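Local coordinates for protein 4-alpha-glucanotransferase (Streptococcus agalactiae, PDB 6M6T) that belongs to the amylomaltase family, enzymes built on a TIM barrel, and holds glycan ligands in two pockets of the chain, at residues A157-D162 / V221-V226; I166-E171 / D238-P243; D397-N402 / D457-M462; C447-L452 / W470-R475. All coordinates share one frame; numbering follows the deposited sequence.

Interaction 1: residues A157-D162 / V221-V226; sequences ALQEWD and VSADSV
D224 brings its carboxylate to the loop 157-162 because CG is turned opposite its own backbone N (chi1 -162°), and Q159 answers from the other side with a chain that bends at its second torsion (chi2 79°), carrying the amide back to the loop 221-226. The two side chains thus reach across in opposite directions, and each ends on a backbone group of the partner loop. OD1 of D224 accepts from L158 N at 2.5 Å, the donor lying above the carboxylate plane, 47° out of it. NE2 of Q159 donates to A223 O at 2.6 Å; the acceptor is close to the plane of the amide, whereas the nitrogen sits well above the carbonyl plane. OD2 of D224, 3.3 Å from A157 CA, forms a salt bridge with K150 of helix 140-152, which would balance the charge of the carboxylate. In the TIM barrel, 221-226 belongs to the loop that leaves strand 212-217 and enters helix 226-230. An ST turn shapes it: S222 OG accepts from D224 N at 3.1 Å, two residues on. S225 then occupies the N-cap position, its OG accepting from E227 N. On the other loop, E160 OE1 takes the backbone N of A157 at 3.2 Å, through the lone pair anti to the other carboxylate oxygen. Beside these polar bonds, L158 CD2 lies 3.9 Å from A223 O, and the side chain of L158 continues onto F146, V228 and W229. W161 carries L158 CA over one face, toward the rim, and meets W229 edge-to-face.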
# COMPACT_ATOMS: atom_id res chain seq x y z
N ALA A 157 18.17 -4.54 12.56
CA ALA A 157 17.73 -5.43 11.51
C ALA A 157 18.02 -6.88 11.85
O ALA A 157 18.93 -7.20 12.62
CB ALA A 157 18.40 -5.07 10.19
N LEU A 158 17.22 -7.77 11.25
CA LEU A 158 17.38 -9.21 11.45
C LEU A 158 18.78 -9.70 11.10
O LEU A 158 19.30 -10.62 11.73
CB LEU A 158 16.35 -9.96 10.61
CG LEU A 158 16.65 -11.42 10.33
CD1 LEU A 158 16.18 -12.28 11.50
CD2 LEU A 158 16.03 -11.87 8.99
N GLN A 159 19.40 -9.10 10.08
CA GLN A 159 20.72 -9.56 9.67
C GLN A 159 21.81 -9.19 10.66
O GLN A 159 22.87 -9.84 10.68
CB GLN A 159 21.07 -9.00 8.29
CG GLN A 159 20.22 -9.57 7.16
CD GLN A 159 18.83 -8.94 7.07
OE1 GLN A 159 18.61 -7.84 7.58
NE2 GLN A 159 17.90 -9.64 6.43
N GLU A 160 21.59 -8.16 11.48
CA GLU A 160 22.61 -7.68 12.40
C GLU A 160 22.27 -7.95 13.87
O GLU A 160 22.85 -7.32 14.76
CB GLU A 160 22.86 -6.18 12.17
CG GLU A 160 21.62 -5.28 12.32
CD GLU A 160 21.91 -3.77 12.15
OE1 GLU A 160 20.93 -2.97 12.24
OE2 GLU A 160 23.09 -3.39 11.94
N TRP A 161 21.35 -8.88 14.15
CA TRP A 161 21.16 -9.33 15.53
C TRP A 161 22.48 -9.91 16.03
O TRP A 161 23.40 -10.19 15.26
CB TRP A 161 20.04 -10.37 15.66
CG TRP A 161 18.64 -9.88 15.37
CD1 TRP A 161 18.24 -8.59 15.12
CD2 TRP A 161 17.44 -10.69 15.29
NE1 TRP A 161 16.87 -8.55 14.89
CE2 TRP A 161 16.37 -9.82 14.99
CE3 TRP A 161 17.18 -12.05 15.45
CZ2 TRP A 161 15.06 -10.28 14.84
CZ3 TRP A 161 15.87 -12.50 15.29
CH2 TRP A 161 14.83 -11.62 14.99
N ASP A 162 22.57 -10.09 17.35
CA ASP A 162 23.83 -10.51 17.97
C ASP A 162 23.94 -12.01 18.17
O ASP A 162 25.06 -12.53 18.20
CB ASP A 162 24.01 -9.81 19.33
CG ASP A 162 24.10 -8.31 19.20
OD1 ASP A 162 23.36 -7.76 18.34
OD2 ASP A 162 24.90 -7.68 19.93
N VAL A 221 8.64 -8.22 0.13
CA VAL A 221 8.77 -7.83 1.51
C VAL A 221 10.18 -7.30 1.72
O VAL A 221 11.02 -7.36 0.82
CB VAL A 221 8.45 -9.00 2.45
CG1 VAL A 221 7.05 -9.50 2.18
CG2 VAL A 221 9.42 -10.12 2.19
N SER A 222 10.45 -6.74 2.90
CA SER A 222 11.80 -6.27 3.19
C SER A 222 12.69 -7.42 3.65
O SER A 222 12.21 -8.47 4.10
CB SER A 222 11.78 -5.20 4.28
OG SER A 222 13.09 -4.94 4.74
N ALA A 223 14.01 -7.23 3.54
CA ALA A 223 14.91 -8.27 4.05
C ALA A 223 14.84 -8.40 5.56
O ALA A 223 15.32 -9.40 6.10
CB ALA A 223 16.36 -8.01 3.62
N ASP A 224 14.25 -7.43 6.24
CA ASP A 224 14.10 -7.41 7.69
C ASP A 224 12.66 -7.81 8.01
O ASP A 224 11.81 -6.98 8.29
CB ASP A 224 14.42 -6.01 8.22
CG ASP A 224 14.71 -6.00 9.69
OD1 ASP A 224 14.99 -7.08 10.26
OD2 ASP A 224 14.66 -4.90 10.29
N SER A 225 12.42 -9.12 8.00
CA SER A 225 11.07 -9.65 7.86
C SER A 225 10.92 -10.98 8.58
O SER A 225 11.87 -11.77 8.65
CB SER A 225 10.74 -9.84 6.37
OG SER A 225 9.86 -10.93 6.16
N VAL A 226 9.72 -11.23 9.11
CA VAL A 226 9.41 -12.52 9.71
C VAL A 226 9.42 -13.63 8.66
O VAL A 226 9.52 -14.81 9.01
CB VAL A 226 8.06 -12.45 10.45
CG1 VAL A 226 6.90 -12.30 9.47
CG2 VAL A 226 7.86 -13.67 11.31

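Interaction 2: residues I166-E171 / D238-P243; sequences IIRREE and DRDKQP
K241, I167 and R168 bury the most surface here, and the lysine crosses to a helix end. Its chain runs extended beyond CG, so that K241 NZ arrives at I167 O, 2.9 Å away, in the carbonyl plane and on a lone pair. W229 O gives NZ a second acceptor. Along the way K241 CD passes I167 CG2 at 4.4 Å, the aliphatic part of the lysine lying beside the isoleucine branch. The oxygen it meets belongs to the last residue of helix 164-167, which closes with a Schellman motif: R169, with positive phi, is the C-prime residue, E170 N bonds to A165 O, and R169 N bonds to I166 O at 3.2 Å. A positively charged ammonium at a helix C-terminus probably suits the helix dipole. R168 works on the outer side. R168 NH1 meets D240 OD1 in a salt bridge of 3.2 Å, the oxygen near the guanidinium plane at its edge and the two planes 36° apart. R168 NE pairs with E170 OE2 at 3.4 Å, so one guanidinium joins two carboxylates in a network. A type I turn runs from D238 to K241, with D240 at its third position, and D238 OD1 accepts from Q242 N at 3.0 Å.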
# COMPACT_ATOMS: atom_id res chain seq x y z
N ILE A 166 19.61 -17.44 17.41
CA ILE A 166 18.25 -16.96 17.21
C ILE A 166 18.05 -16.52 15.77
O ILE A 166 16.94 -16.62 15.24
CB ILE A 166 17.89 -15.84 18.21
CG1 ILE A 166 16.39 -15.80 18.44
CG2 ILE A 166 18.36 -14.48 17.74
CD1 ILE A 166 15.79 -17.10 18.90
N ILE A 167 19.11 -16.08 15.09
CA ILE A 167 18.95 -15.64 13.71
C ILE A 167 18.50 -16.79 12.82
O ILE A 167 17.72 -16.60 11.88
CB ILE A 167 20.26 -14.99 13.23
CG1 ILE A 167 20.23 -13.49 13.55
CG2 ILE A 167 20.49 -15.25 11.75
CD1 ILE A 167 21.55 -12.78 13.37
N ARG A 168 18.94 -18.01 13.11
CA ARG A 168 18.52 -19.17 12.34
C ARG A 168 17.67 -20.13 13.17
O ARG A 168 17.67 -21.34 12.92
CB ARG A 168 19.72 -19.89 11.74
CG ARG A 168 20.92 -19.89 12.65
CD ARG A 168 22.11 -20.55 12.01
NE ARG A 168 23.24 -20.61 12.93
CZ ARG A 168 24.06 -19.59 13.13
NH1 ARG A 168 23.87 -18.45 12.48
NH2 ARG A 168 25.07 -19.71 13.99
N ARG A 169 16.95 -19.59 14.16
CA ARG A 169 15.87 -20.29 14.87
C ARG A 169 16.26 -21.71 15.30
O ARG A 169 15.63 -22.70 14.91
CB ARG A 169 14.59 -20.33 14.02
CG ARG A 169 14.53 -19.35 12.88
CD ARG A 169 13.21 -19.48 12.17
NE ARG A 169 12.16 -18.83 12.94
CZ ARG A 169 11.24 -19.47 13.67
NH1 ARG A 169 11.23 -20.80 13.71
NH2 ARG A 169 10.33 -18.77 14.35
N GLU A 170 17.29 -21.81 16.13
CA GLU A 170 17.60 -23.10 16.76
C GLU A 170 16.68 -23.28 17.96
O GLU A 170 16.58 -22.40 18.81
CB GLU A 170 19.07 -23.18 17.17
CG GLU A 170 20.07 -22.56 16.17
CD GLU A 170 20.14 -23.27 14.79
OE1 GLU A 170 19.53 -24.36 14.62
OE2 GLU A 170 20.83 -22.74 13.88
N GLU A 171 15.99 -24.42 18.02
CA GLU A 171 14.77 -24.50 18.83
C GLU A 171 15.03 -24.30 20.32
O GLU A 171 14.11 -23.89 21.04
CB GLU A 171 14.05 -25.83 18.57
CG GLU A 171 13.25 -25.87 17.23
CD GLU A 171 11.90 -25.10 17.26
OE1 GLU A 171 11.15 -25.15 16.24
OE2 GLU A 171 11.59 -24.45 18.29
N ASP A 238 21.98 -16.33 2.02
CA ASP A 238 23.08 -17.16 2.50
C ASP A 238 22.83 -17.63 3.93
O ASP A 238 21.74 -17.47 4.49
CB ASP A 238 24.40 -16.40 2.37
CG ASP A 238 24.40 -15.09 3.10
OD1 ASP A 238 23.65 -14.96 4.10
OD2 ASP A 238 25.16 -14.18 2.67
N ARG A 239 23.86 -18.23 4.54
CA ARG A 239 23.71 -18.88 5.84
C ARG A 239 23.40 -17.88 6.95
O ARG A 239 22.68 -18.22 7.90
CB ARG A 239 24.97 -19.66 6.19
CG ARG A 239 25.01 -21.06 5.58
CD ARG A 239 26.45 -21.59 5.46
NE ARG A 239 27.15 -21.02 4.31
CZ ARG A 239 27.34 -21.65 3.15
NH1 ARG A 239 26.85 -22.88 2.97
NH2 ARG A 239 28.00 -21.05 2.16
N ASP A 240 23.93 -16.65 6.87
CA ASP A 240 23.56 -15.62 7.84
C ASP A 240 22.48 -14.68 7.30
O ASP A 240 22.44 -13.49 7.66
CB ASP A 240 24.80 -14.87 8.33
CG ASP A 240 25.24 -15.32 9.75
OD1 ASP A 240 24.47 -16.06 10.42
OD2 ASP A 240 26.35 -14.92 10.21
N LYS A 241 21.63 -15.20 6.41
CA LYS A 241 20.35 -14.61 6.00
C LYS A 241 20.48 -13.20 5.43
O LYS A 241 19.60 -12.35 5.62
CB LYS A 241 19.34 -14.65 7.15
CG LYS A 241 18.43 -15.86 7.07
CD LYS A 241 17.77 -16.20 8.40
CE LYS A 241 17.03 -17.53 8.28
NZ LYS A 241 16.61 -18.09 9.59
N GLN A 242 21.57 -12.95 4.68
CA GLN A 242 21.65 -11.67 4.00
C GLN A 242 21.44 -11.85 2.50
O GLN A 242 21.80 -12.88 1.92
CB GLN A 242 23.00 -10.99 4.25
CG GLN A 242 23.50 -11.26 5.65
CD GLN A 242 24.08 -10.03 6.31
OE1 GLN A 242 24.09 -8.94 5.72
NE2 GLN A 242 24.55 -10.19 7.54
N PRO A 243 20.84 -10.86 1.85
CA PRO A 243 20.43 -11.02 0.45
C PRO A 243 21.63 -11.19 -0.48
O PRO A 243 22.56 -10.38 -0.49
CB PRO A 243 19.66 -9.73 0.15
CG PRO A 243 19.34 -9.16 1.48
CD PRO A 243 20.41 -9.56 2.40

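Interaction 3: residues D397-N402 / D457-M462; sequences DNEVIN and DSRMNM. With ASO (1,5-anhydro-D-glucitol), chain I; AC1 (4,6-dideoxy-4-{[(1S,4R,5S,6S)-4,5,6-trihydroxy-3-(hydroxymethyl)cyclohex-2-en-1-yl]amino}-alpha-D-glucopyranose), chain J.
The guanidinium of R459 has E399 N 3.7 Å above the centre of one face, with N398 C nearer the rim, and M462 CB lies over the rim of the opposite face. At its edge, near the plane, is D397 O, to which R459 NH2 donates; the modelled 2.4 Å is doubtfully short. R459 NE donates to N461 O at 2.6 Å, in the carbonyl plane and on a lone pair, the acceptor tilted 24° from the guanidinium plane. The side chain reaches there by running extended from CG to NE. E399 CG passes R459 NH1 at 3.3 Å, while the carboxylate of E399 is committed to N407. In the TIM barrel, D397-V400 follows strand 389-392 and runs nearly antiparallel to S458-N461, 165° apart, putting D397 and N461 side by side in a glycan pocket. Their carboxylate and amide planes stand almost perpendicular, and the bond from N461 ND2 to D397 OD2 is weak at 3.5 Å. D397 OD2 also accepts from O3 of 1,5-anhydro-D-glucitol at 2.6 Å, whereas D397 OD1 is 3.7 Å from O6B of AC1. N461 ND2 also makes a weak bond to a second AC1. R459, held by N461 O and close to D397 O, is placed as a second-shell group behind these two pocket residues and may help position them. Farther along, V400 CG1 rests on S458 OG at 3.2 Å, and that hydroxyl is hydrogen-bonded to P455 O.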
# COMPACT_ATOMS: atom_id res chain seq x y z
N ASP A 397 2.89 7.47 -6.75
CA ASP A 397 4.30 7.62 -7.10
C ASP A 397 4.54 8.71 -8.14
O ASP A 397 5.69 9.06 -8.39
CB ASP A 397 4.87 6.30 -7.59
CG ASP A 397 4.47 5.14 -6.70
OD1 ASP A 397 3.37 4.59 -6.93
OD2 ASP A 397 5.25 4.77 -5.78
N ASN A 398 3.48 9.25 -8.74
CA ASN A 398 3.57 10.31 -9.71
C ASN A 398 3.35 11.65 -9.03
O ASN A 398 2.86 11.72 -7.91
CB ASN A 398 2.52 10.12 -10.81
CG ASN A 398 2.80 8.92 -11.68
OD1 ASN A 398 2.13 7.88 -11.57
ND2 ASN A 398 3.79 9.05 -12.54
N GLU A 399 3.66 12.71 -9.75
CA GLU A 399 3.39 14.04 -9.25
C GLU A 399 1.88 14.24 -9.09
O GLU A 399 1.08 13.54 -9.69
CB GLU A 399 3.97 15.07 -10.20
CG GLU A 399 5.37 14.73 -10.62
CD GLU A 399 5.79 15.43 -11.89
OE1 GLU A 399 5.57 14.85 -12.99
OE2 GLU A 399 6.32 16.57 -11.78
N VAL A 400 1.50 15.19 -8.24
CA VAL A 400 0.12 15.66 -8.29
C VAL A 400 -0.05 16.42 -9.60
O VAL A 400 0.91 16.98 -10.13
CB VAL A 400 -0.23 16.53 -7.08
CG1 VAL A 400 0.12 15.82 -5.78
CG2 VAL A 400 0.46 17.88 -7.19
N ILE A 401 -1.29 16.42 -10.12
CA ILE A 401 -1.56 17.02 -11.44
C ILE A 401 -1.05 18.45 -11.50
O ILE A 401 -0.45 18.88 -12.50
CB ILE A 401 -3.07 16.97 -11.76
CG1 ILE A 401 -3.54 15.53 -11.98
CG2 ILE A 401 -3.39 17.82 -12.99
CD1 ILE A 401 -5.02 15.40 -11.90
N ASN A 402 -1.29 19.22 -10.43
CA ASN A 402 -0.76 20.58 -10.40
C ASN A 402 0.74 20.59 -10.54
O ASN A 402 1.29 21.51 -11.16
CB ASN A 402 -1.16 21.26 -9.11
CG ASN A 402 -2.47 21.96 -9.23
OD1 ASN A 402 -2.85 22.38 -10.32
ND2 ASN A 402 -3.20 22.07 -8.12
N ASP A 457 3.94 20.22 -3.44
CA ASP A 457 4.36 19.72 -2.13
C ASP A 457 3.65 18.44 -1.73
O ASP A 457 4.19 17.67 -0.92
CB ASP A 457 4.12 20.80 -1.04
CG ASP A 457 2.62 21.21 -0.88
OD1 ASP A 457 1.70 20.34 -0.83
OD2 ASP A 457 2.35 22.44 -0.77
N SER A 458 2.47 18.18 -2.29
CA SER A 458 1.52 17.20 -1.77
C SER A 458 1.76 15.79 -2.30
O SER A 458 1.01 14.88 -1.92
CB SER A 458 0.09 17.62 -2.10
OG SER A 458 -0.00 18.03 -3.45
N ARG A 459 2.77 15.61 -3.14
CA ARG A 459 3.08 14.30 -3.70
C ARG A 459 3.28 13.29 -2.57
O ARG A 459 3.91 13.59 -1.56
CB ARG A 459 4.34 14.42 -4.57
CG ARG A 459 4.64 13.24 -5.48
CD ARG A 459 6.01 13.38 -6.14
NE ARG A 459 6.27 12.19 -6.95
CZ ARG A 459 6.94 12.16 -8.09
NH1 ARG A 459 7.47 13.27 -8.59
NH2 ARG A 459 7.09 11.02 -8.73
N MET A 460 2.72 12.09 -2.74
CA MET A 460 2.79 11.09 -1.67
C MET A 460 4.13 10.37 -1.65
O MET A 460 4.78 10.29 -0.60
CB MET A 460 1.66 10.07 -1.82
CG MET A 460 1.55 9.14 -0.65
SD MET A 460 0.91 9.96 0.82
CE MET A 460 0.31 8.51 1.69
N ASN A 461 4.57 9.84 -2.80
CA ASN A 461 5.91 9.27 -2.95
C ASN A 461 6.62 9.97 -4.08
O ASN A 461 5.98 10.53 -4.97
CB ASN A 461 5.90 7.77 -3.24
CG ASN A 461 7.27 7.11 -2.95
OD1 ASN A 461 7.88 7.38 -1.92
ND2 ASN A 461 7.74 6.25 -3.86
N MET A 462 7.95 9.94 -4.03
CA MET A 462 8.82 10.34 -5.14
C MET A 462 9.88 9.26 -5.23
O MET A 462 10.82 9.24 -4.42
CB MET A 462 9.46 11.71 -4.94
CG MET A 462 10.64 12.00 -5.91
SD MET A 462 11.31 13.69 -5.89
CE MET A 462 9.87 14.66 -6.36
C1 ASO I . 5.76 -0.99 -6.03
C2 ASO I . 5.53 0.48 -5.62
C3 ASO I . 6.87 1.23 -5.56
C4 ASO I . 7.78 0.50 -4.55
C5 ASO I . 7.95 -0.94 -4.96
C6 ASO I . 8.63 -1.68 -3.81
O2 ASO I . 4.63 1.13 -6.52
O3 ASO I . 6.66 2.63 -5.17
O4 ASO I . 9.08 1.14 -4.44
O5 ASO I . 6.67 -1.57 -5.07
O6 ASO I . 8.11 -3.02 -3.72
C1 AC1 J . 8.60 5.09 -16.11
O2 AC1 J . 10.96 4.53 -16.05
C2 AC1 J . 9.80 4.73 -15.23
C4A AC1 J . 6.67 0.44 -10.25
C3 AC1 J . 9.52 3.44 -14.53
O3 AC1 J . 10.66 3.15 -13.73
C4 AC1 J . 8.27 3.58 -13.66
N4A AC1 J . 7.89 2.30 -13.05
C5 AC1 J . 7.08 4.03 -14.48
O5 AC1 J . 7.40 5.23 -15.26
C6 AC1 J . 5.90 4.25 -13.52
C1B AC1 J . 8.59 1.95 -11.81
C2B AC1 J . 8.56 0.45 -11.74
O2B AC1 J . 9.06 -0.03 -12.98
C3B AC1 J . 7.13 0.01 -11.59
O3B AC1 J . 7.04 -1.41 -11.61
O4 AC1 J . 5.27 0.11 -10.12
C5B AC1 J . 6.94 1.80 -10.04
C7B AC1 J . 7.91 2.51 -10.75
C6B AC1 J . 6.18 2.50 -8.93
O6B AC1 J . 4.91 1.84 -8.83

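Interaction 4: residues C447-L452 / W470-R475; sequences CMQDLL and WQWRMR
M448, Q449 and L452 lie on or just after the short helix 448-451, and they face W472 and M474 of a segment with no regular helix or strand. The backbones stay apart, the nearest CA atoms being Q449 and M474 at 8.0 Å, and no hydrogen bond joins them: side chains fill the distance. C447 holds the N-cap position of the helix, and L452 is the first residue to leave helical angles. W472 has CG opposite its backbone N (chi1 -173°), which lays the indole between the two segments. Q449 stacks on one face: Q449 CG stands 3.8 Å from the centroid of the W472 six-membered ring, 7° off the normal, in a CH-pi contact. Beyond CG the amide lies nearly parallel to the ring, 8° from its plane, with Q449 CD 3.6 Å from W472 CE3. The far edge of the indole is met differently. M448 CG comes to W472 CH2 at 3.9 Å in the ring plane, and L452 CD1 approaches the same carbon at 4.2 Å. M474 completes the packing, its CG 3.6 Å from L452 CD1 and its SD 4.1 Å from M448 CG. The amide of Q449 is also engaged, NE2 donating to S458 O. Around this apolar cluster, M448 continues onto V9 of barrel strand 6-10 and onto F32 and F35 of helix 27-38, W472 touches M11, and L452 reaches R483 of helix 481-493.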
# COMPACT_ATOMS: atom_id res chain seq x y z
N CYS A 447 -7.17 11.13 -7.45
CA CYS A 447 -6.22 11.30 -6.36
C CYS A 447 -6.73 12.41 -5.46
O CYS A 447 -6.82 13.56 -5.91
CB CYS A 447 -4.85 11.66 -6.92
SG CYS A 447 -3.66 10.30 -7.11
N MET A 448 -7.06 12.08 -4.21
CA MET A 448 -7.66 13.08 -3.33
C MET A 448 -6.87 14.38 -3.29
O MET A 448 -7.44 15.45 -3.02
CB MET A 448 -7.82 12.50 -1.92
CG MET A 448 -8.37 13.48 -0.88
SD MET A 448 -10.07 14.01 -1.20
CE MET A 448 -10.90 12.46 -1.20
N GLN A 449 -5.56 14.34 -3.59
CA GLN A 449 -4.80 15.58 -3.71
C GLN A 449 -5.40 16.49 -4.76
O GLN A 449 -5.72 17.66 -4.48
CB GLN A 449 -3.34 15.28 -4.06
CG GLN A 449 -2.43 14.93 -2.90
CD GLN A 449 -2.47 13.45 -2.58
OE1 GLN A 449 -3.52 12.78 -2.70
NE2 GLN A 449 -1.32 12.91 -2.18
N ASP A 450 -5.59 15.96 -5.98
CA ASP A 450 -6.01 16.77 -7.12
C ASP A 450 -7.46 17.21 -7.03
O ASP A 450 -7.81 18.28 -7.53
CB ASP A 450 -5.77 15.98 -8.41
CG ASP A 450 -4.35 15.45 -8.50
OD1 ASP A 450 -3.42 16.23 -8.16
OD2 ASP A 450 -4.16 14.27 -8.90
N LEU A 451 -8.31 16.41 -6.40
CA LEU A 451 -9.68 16.85 -6.12
C LEU A 451 -9.70 18.15 -5.32
O LEU A 451 -10.55 19.02 -5.56
CB LEU A 451 -10.43 15.75 -5.40
CG LEU A 451 -11.87 16.13 -5.16
CD1 LEU A 451 -12.73 15.55 -6.27
CD2 LEU A 451 -12.29 15.61 -3.81
N LEU A 452 -8.78 18.32 -4.38
CA LEU A 452 -8.66 19.57 -3.63
C LEU A 452 -7.67 20.55 -4.24
O LEU A 452 -7.37 21.57 -3.60
CB LEU A 452 -8.24 19.30 -2.18
CG LEU A 452 -8.90 18.09 -1.54
CD1 LEU A 452 -8.10 17.67 -0.31
CD2 LEU A 452 -10.36 18.36 -1.20
N TRP A 470 5.30 9.96 2.00
CA TRP A 470 4.19 9.36 2.74
C TRP A 470 3.70 10.27 3.87
O TRP A 470 3.16 9.81 4.88
CB TRP A 470 4.54 7.97 3.29
CG TRP A 470 5.45 7.18 2.38
CD1 TRP A 470 6.80 7.01 2.52
CD2 TRP A 470 5.09 6.46 1.18
NE1 TRP A 470 7.30 6.24 1.50
CE2 TRP A 470 6.27 5.89 0.66
CE3 TRP A 470 3.89 6.26 0.51
CZ2 TRP A 470 6.28 5.12 -0.51
CZ3 TRP A 470 3.90 5.49 -0.66
CH2 TRP A 470 5.09 4.93 -1.15
N GLN A 471 3.86 11.58 3.68
CA GLN A 471 3.58 12.53 4.74
C GLN A 471 2.33 13.36 4.51
O GLN A 471 1.96 14.14 5.39
CB GLN A 471 4.76 13.48 4.92
CG GLN A 471 5.80 12.95 5.84
CD GLN A 471 7.11 13.62 5.59
OE1 GLN A 471 7.15 14.65 4.90
NE2 GLN A 471 8.19 13.04 6.11
N TRP A 472 1.68 13.24 3.35
CA TRP A 472 0.54 14.11 3.10
C TRP A 472 -0.65 13.71 3.97
O TRP A 472 -1.03 12.54 4.04
CB TRP A 472 0.14 14.08 1.64
CG TRP A 472 -0.91 15.08 1.33
CD1 TRP A 472 -0.76 16.43 1.28
CD2 TRP A 472 -2.28 14.81 1.04
NE1 TRP A 472 -1.96 17.03 0.96
CE2 TRP A 472 -2.91 16.06 0.82
CE3 TRP A 472 -3.05 13.64 0.96
CZ2 TRP A 472 -4.26 16.16 0.51
CZ3 TRP A 472 -4.39 13.75 0.66
CH2 TRP A 472 -4.98 15.01 0.44
N ARG A 473 -1.24 14.70 4.63
CA ARG A 473 -2.55 14.56 5.23
C ARG A 473 -3.44 15.67 4.68
O ARG A 473 -2.97 16.68 4.17
CB ARG A 473 -2.47 14.59 6.76
CG ARG A 473 -1.77 13.36 7.35
CD ARG A 473 -1.63 13.44 8.85
NE ARG A 473 -2.91 13.25 9.53
CZ ARG A 473 -3.26 13.85 10.67
NH1 ARG A 473 -2.41 14.67 11.29
NH2 ARG A 473 -4.45 13.63 11.19
N MET A 474 -4.75 15.46 4.78
CA MET A 474 -5.72 16.38 4.20
C MET A 474 -6.51 17.09 5.30
O MET A 474 -7.09 16.45 6.18
CB MET A 474 -6.67 15.63 3.28
CG MET A 474 -7.96 16.35 2.99
SD MET A 474 -9.23 15.09 2.76
CE MET A 474 -9.29 14.48 4.44
N ARG A 475 -6.55 18.42 5.22
CA ARG A 475 -7.36 19.20 6.14
C ARG A 475 -8.84 19.00 5.83
O ARG A 475 -9.25 19.06 4.66
CB ARG A 475 -6.99 20.67 6.04
CG ARG A 475 -5.51 20.89 5.83
CD ARG A 475 -5.08 22.30 6.22
NE ARG A 475 -5.58 23.32 5.30
CZ ARG A 475 -4.95 23.70 4.19
NH1 ARG A 475 -3.80 23.12 3.86
NH2 ARG A 475 -5.47 24.64 3.41

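The four contacts form two pairs at distant places in the chain. Interactions 1 and 2 touch, their centres 9 Å apart, and both join the region around helix 164-167 to the loops flanking helix 226-230; they are partly buried and mainly polar, with interaction 2 the farthest from the chain's centre and the one that carries a salt bridge across its segments. Interactions 3 and 4 also touch: M460 O and W470 N, and I401 N and D450 OD1, link their backbones and side chains. Interaction 4 is fully buried and apolar, with no hydrogen bond between its segments, whereas interaction 3 is partly buried and polar, and D397 and N461 at one end of it reach a glycan pocket.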